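Local coordinates for VIN1 (Oscarella pearsei, PDB 6BFI), which binds actin filaments and may play a role in cell-cell adhesion, as a sponge member of the vinculin/alpha-catenin family, at residues T7-L10 and E11-D15; E176-H179 and P180-N184. All coordinates share one frame; numbering follows the deposited sequence.

Both contacts are local, each within one continuous run of chain, and each is partly buried. Their centres lie about 13 Å apart, and they touch: the backbone N of Lys8 meets O of Glu181 at 2.9 Å, probably a hydrogen bond. Interaction 1 is the start of helix 8-32 behind its N-cap residue Thr7, and all the hydrogen bonds between its two segments are backbone ones, with Leu10 and Ile14 on the buried side and Thr9 and Ser12 on the surface. Interaction 2 runs from the last turn of helix 154-178 into the irregular loop before helix 185-215, with a buried arginine and leucine, a proline over a histidine ring and a long salt bridge.

Interaction 1 (T7-L10 and E11-D15); sequences TKTL and ESVID
Thr7 stands at the N-cap of helix 8-32, where its O accepts a bond from Glu11 N (3.0 Å). OG1 of Thr7 does no capping here and has a weak hydrogen bond to Asp127 OD1 instead. Lys8 repeats the i to i+4 pattern one residue on: its O takes Ser12 N at 2.9 Å, while NZ, at the end of the extended side chain, hydrogen-bonds Pro180 O. At Thr9 the O receives Val13 N at 2.9 Å, and Val13 CG2, set beside its own backbone N, lies 3.4 Å from that same oxygen. Leu10 O holds Ile14 N at 2.9 Å and takes a weak second bond from Val13 N. Leu10 and Ile14 point the same way, side by side, with CD2 of Leu10 3.9 Å from CD1 of Ile14; CG1 of Ile14, anti to its carbonyl carbon (chi1 -67°), comes 3.3 Å from Leu10 O. Leu10 also packs on Leu123 of helix 102-145, and Ile14 on Ile772 of helix 763-778. The backbone bonds therefore hold these first turns, while the apolar Leu10-Ile14 pair sits on the buried side, turned to those two helices.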
loop_
_atom_site.group_PDB
_atom_site.type_symbol
_atom_site.label_atom_id
_atom_site.label_comp_id
_atom_site.label_asym_id
_atom_site.label_seq_id
_atom_site.Cartn_x
_atom_site.Cartn_y
_atom_site.Cartn_z
ATOM N N THR A 7 -20.028 8.372 -3.698
ATOM C CA THR A 7 -20.290 8.587 -5.112
ATOM C C THR A 7 -20.073 10.059 -5.441
ATOM O O THR A 7 -20.439 10.937 -4.653
ATOM C CB THR A 7 -21.723 8.140 -5.458
ATOM O OG1 THR A 7 -21.730 6.739 -5.769
ATOM C CG2 THR A 7 -22.287 8.917 -6.627
ATOM N N LYS A 8 -19.456 10.321 -6.600
ATOM C CA LYS A 8 -19.188 11.696 -7.011
ATOM C C LYS A 8 -20.467 12.516 -7.134
ATOM O O LYS A 8 -20.449 13.728 -6.898
ATOM C CB LYS A 8 -18.422 11.712 -8.334
ATOM C CG LYS A 8 -17.010 11.165 -8.235
ATOM C CD LYS A 8 -16.351 11.082 -9.604
ATOM C CE LYS A 8 -14.918 10.593 -9.497
ATOM N NZ LYS A 8 -14.260 10.531 -10.832
ATOM N N THR A 9 -21.578 11.881 -7.512
ATOM C CA THR A 9 -22.858 12.583 -7.527
ATOM C C THR A 9 -23.316 12.921 -6.114
ATOM O O THR A 9 -23.804 14.031 -5.860
ATOM C CB THR A 9 -23.912 11.737 -8.244
ATOM O OG1 THR A 9 -23.510 11.523 -9.602
ATOM C CG2 THR A 9 -25.266 12.430 -8.219
ATOM N N LEU A 10 -23.162 11.975 -5.182
ATOM C CA LEU A 10 -23.529 12.221 -3.791
ATOM C C LEU A 10 -22.767 13.410 -3.223
ATOM O O LEU A 10 -23.369 14.361 -2.716
ATOM C CB LEU A 10 -23.268 10.970 -2.953
ATOM C CG LEU A 10 -24.404 9.954 -2.854
ATOM C CD1 LEU A 10 -23.924 8.692 -2.162
ATOM C CD2 LEU A 10 -25.577 10.555 -2.104
ATOM N N GLU A 11 -21.436 13.368 -3.296
ATOM C CA GLU A 11 -20.630 14.478 -2.800
ATOM C C GLU A 11 -20.945 15.767 -3.547
ATOM O O GLU A 11 -21.074 16.837 -2.935
ATOM C CB GLU A 11 -19.146 14.131 -2.920
ATOM C CG GLU A 11 -18.210 15.324 -2.818
ATOM C CD GLU A 11 -16.758 14.944 -3.040
ATOM O OE1 GLU A 11 -16.380 13.801 -2.702
ATOM O OE2 GLU A 11 -15.995 15.788 -3.556
ATOM N N SER A 12 -21.098 15.677 -4.869
ATOM C CA SER A 12 -21.327 16.867 -5.683
ATOM C C SER A 12 -22.611 17.582 -5.286
ATOM O O SER A 12 -22.665 18.816 -5.290
ATOM C CB SER A 12 -21.354 16.490 -7.163
ATOM O OG SER A 12 -21.623 17.620 -7.973
ATOM N N VAL A 13 -23.649 16.829 -4.941
ATOM C CA VAL A 13 -24.930 17.416 -4.544
ATOM C C VAL A 13 -24.934 17.839 -3.081
ATOM O O VAL A 13 -25.357 18.943 -2.741
ATOM C CB VAL A 13 -26.082 16.431 -4.851
ATOM C CG1 VAL A 13 -27.351 16.852 -4.122
ATOM C CG2 VAL A 13 -26.327 16.330 -6.351
ATOM N N ILE A 14 -24.463 16.970 -2.194
ATOM C CA ILE A 14 -24.611 17.192 -0.761
ATOM C C ILE A 14 -23.641 18.254 -0.245
ATOM O O ILE A 14 -23.968 18.992 0.696
ATOM C CB ILE A 14 -24.451 15.855 -0.008
ATOM C CG1 ILE A 14 -25.622 14.929 -0.353
ATOM C CG2 ILE A 14 -24.358 16.064 1.497
ATOM C CD1 ILE A 14 -25.597 13.611 0.383
ATOM N N ASP A 15 -22.453 18.368 -0.842
ATOM C CA ASP A 15 -21.462 19.322 -0.341
ATOM C C ASP A 15 -21.979 20.759 -0.323
ATOM O O ASP A 15 -21.970 21.386 0.753
ATOM C CB ASP A 15 -20.165 19.173 -1.146
ATOM C CG ASP A 15 -19.089 20.138 -0.700
ATOM O OD1 ASP A 15 -18.450 19.879 0.341
ATOM O OD2 ASP A 15 -18.879 21.156 -1.394
#

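Interaction 2 (E176-H179 and P180-N184); sequences EQRH and PELTN
His179 carries its ring with CG between the backbone N and the carbonyl carbon (chi1 72°), which lays one face of the imidazole against the next residue, Pro180. CD of Pro180 sits 3.4 Å from the ring centroid and 24° off its normal, a CH-pi contact displaced toward the rim. Arg178 starts with CG anti to its backbone N and bends at chi2 (63°), and this bend brings the guanidinium back toward the residues that follow. There NE lies 3.8 Å from CD2 of Leu182, whose side chain crosses the arginine at about a right angle. NH1 forms a long salt bridge of 3.8 Å with OE1 of Glu181, the two planes turned well apart; the stronger charge partner is Asp127, which pairs with NH2. The backbone completes the turn: Glu181 N donates to Arg178 O (2.8 Å), and Leu182 N makes a weak bond of 3.5 Å to His179 O. CD of Pro180 lies 3.1 Å from Glu176 O, a carbonyl to which the proline has no N-H to give, and both lie over the same face of the His179 ring. Were His179 cut back to an alanine, Pro180 CD would probably lose the aromatic face it rests on, and a gap is likely to open toward Leu191 and Lys192. The chain passes from helix 154-178 through this loop into helix 185-215, where Asn184 OD1 caps Ala186 N; His179 and Leu182 pack on helix 185-215, Arg178 reaches Val131 and Met134 of helix 102-145, and Thr183 touches helix 8-32.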
loop_
_atom_site.group_PDB
_atom_site.type_symbol
_atom_site.label_atom_id
_atom_site.label_comp_id
_atom_site.label_asym_id
_atom_site.label_seq_id
_atom_site.Cartn_x
_atom_site.Cartn_y
_atom_site.Cartn_z
ATOM N N GLU A 176 -16.769 -1.281 -15.368
ATOM C CA GLU A 176 -15.974 -0.199 -15.939
ATOM C C GLU A 176 -16.754 1.105 -16.032
ATOM O O GLU A 176 -16.144 2.179 -16.062
ATOM C CB GLU A 176 -15.464 -0.597 -17.324
ATOM C CG GLU A 176 -14.091 -1.248 -17.319
ATOM C CD GLU A 176 -12.977 -0.262 -17.005
ATOM O OE1 GLU A 176 -13.191 0.960 -17.170
ATOM O OE2 GLU A 176 -11.885 -0.710 -16.595
ATOM N N GLN A 177 -18.085 1.035 -16.096
ATOM C CA GLN A 177 -18.905 2.232 -15.969
ATOM C C GLN A 177 -18.974 2.712 -14.525
ATOM O O GLN A 177 -19.037 3.921 -14.279
ATOM C CB GLN A 177 -20.313 1.954 -16.506
ATOM C CG GLN A 177 -21.380 2.956 -16.085
ATOM C CD GLN A 177 -21.127 4.342 -16.637
ATOM O OE1 GLN A 177 -20.449 4.502 -17.652
ATOM N NE2 GLN A 177 -21.665 5.355 -15.966
ATOM N N ARG A 178 -18.926 1.788 -13.565
ATOM C CA ARG A 178 -19.168 2.137 -12.170
ATOM C C ARG A 178 -17.945 2.769 -11.512
ATOM O O ARG A 178 -18.058 3.815 -10.863
ATOM C CB ARG A 178 -19.607 0.896 -11.393
ATOM C CG ARG A 178 -19.745 1.105 -9.896
ATOM C CD ARG A 178 -20.833 2.118 -9.567
ATOM N NE ARG A 178 -21.101 2.165 -8.132
ATOM C CZ ARG A 178 -22.019 2.941 -7.565
ATOM N NH1 ARG A 178 -22.765 3.749 -8.309
ATOM N NH2 ARG A 178 -22.193 2.911 -6.250
ATOM N N HIS A 179 -16.764 2.154 -11.662
ATOM C CA HIS A 179 -15.643 2.595 -10.831
ATOM C C HIS A 179 -15.156 4.024 -11.101
ATOM O O HIS A 179 -14.550 4.622 -10.202
ATOM C CB HIS A 179 -14.471 1.604 -10.923
ATOM C CG HIS A 179 -13.734 1.617 -12.227
ATOM N ND1 HIS A 179 -12.904 2.649 -12.608
ATOM C CD2 HIS A 179 -13.665 0.695 -13.218
ATOM C CE1 HIS A 179 -12.378 2.376 -13.789
ATOM N NE2 HIS A 179 -12.821 1.195 -14.179
ATOM N N PRO A 180 -15.382 4.629 -12.276
ATOM C CA PRO A 180 -15.083 6.066 -12.409
ATOM C C PRO A 180 -16.014 6.976 -11.618
ATOM O O PRO A 180 -15.788 8.193 -11.594
ATOM C CB PRO A 180 -15.226 6.317 -13.917
ATOM C CG PRO A 180 -14.964 5.002 -14.536
ATOM C CD PRO A 180 -15.592 4.017 -13.602
ATOM N N GLU A 181 -17.050 6.441 -10.975
ATOM C CA GLU A 181 -17.985 7.260 -10.216
ATOM C C GLU A 181 -17.715 7.252 -8.718
ATOM O O GLU A 181 -18.311 8.058 -7.997
ATOM C CB GLU A 181 -19.426 6.797 -10.473
ATOM C CG GLU A 181 -19.920 7.071 -11.884
ATOM C CD GLU A 181 -21.343 6.591 -12.112
ATOM O OE1 GLU A 181 -21.794 5.684 -11.380
ATOM O OE2 GLU A 181 -22.013 7.124 -13.022
ATOM N N LEU A 182 -16.838 6.378 -8.235
ATOM C CA LEU A 182 -16.603 6.263 -6.804
ATOM C C LEU A 182 -15.639 7.342 -6.320
ATOM O O LEU A 182 -14.711 7.738 -7.031
ATOM C CB LEU A 182 -16.057 4.875 -6.466
ATOM C CG LEU A 182 -16.978 3.693 -6.787
ATOM C CD1 LEU A 182 -16.336 2.376 -6.367
ATOM C CD2 LEU A 182 -18.337 3.865 -6.124
ATOM N N THR A 183 -15.878 7.828 -5.103
ATOM C CA THR A 183 -15.015 8.828 -4.488
ATOM C C THR A 183 -13.829 8.218 -3.760
ATOM O O THR A 183 -12.868 8.934 -3.462
ATOM C CB THR A 183 -15.814 9.689 -3.503
ATOM O OG1 THR A 183 -16.502 8.838 -2.575
ATOM C CG2 THR A 183 -16.823 10.553 -4.241
ATOM N N ASN A 184 -13.881 6.923 -3.468
ATOM C CA ASN A 184 -12.790 6.220 -2.807
ATOM C C ASN A 184 -11.888 5.594 -3.864
ATOM O O ASN A 184 -12.316 4.700 -4.600
ATOM C CB ASN A 184 -13.344 5.149 -1.870
ATOM C CG ASN A 184 -12.305 4.610 -0.913
ATOM O OD1 ASN A 184 -11.131 4.464 -1.263
ATOM N ND2 ASN A 184 -12.728 4.309 0.302
#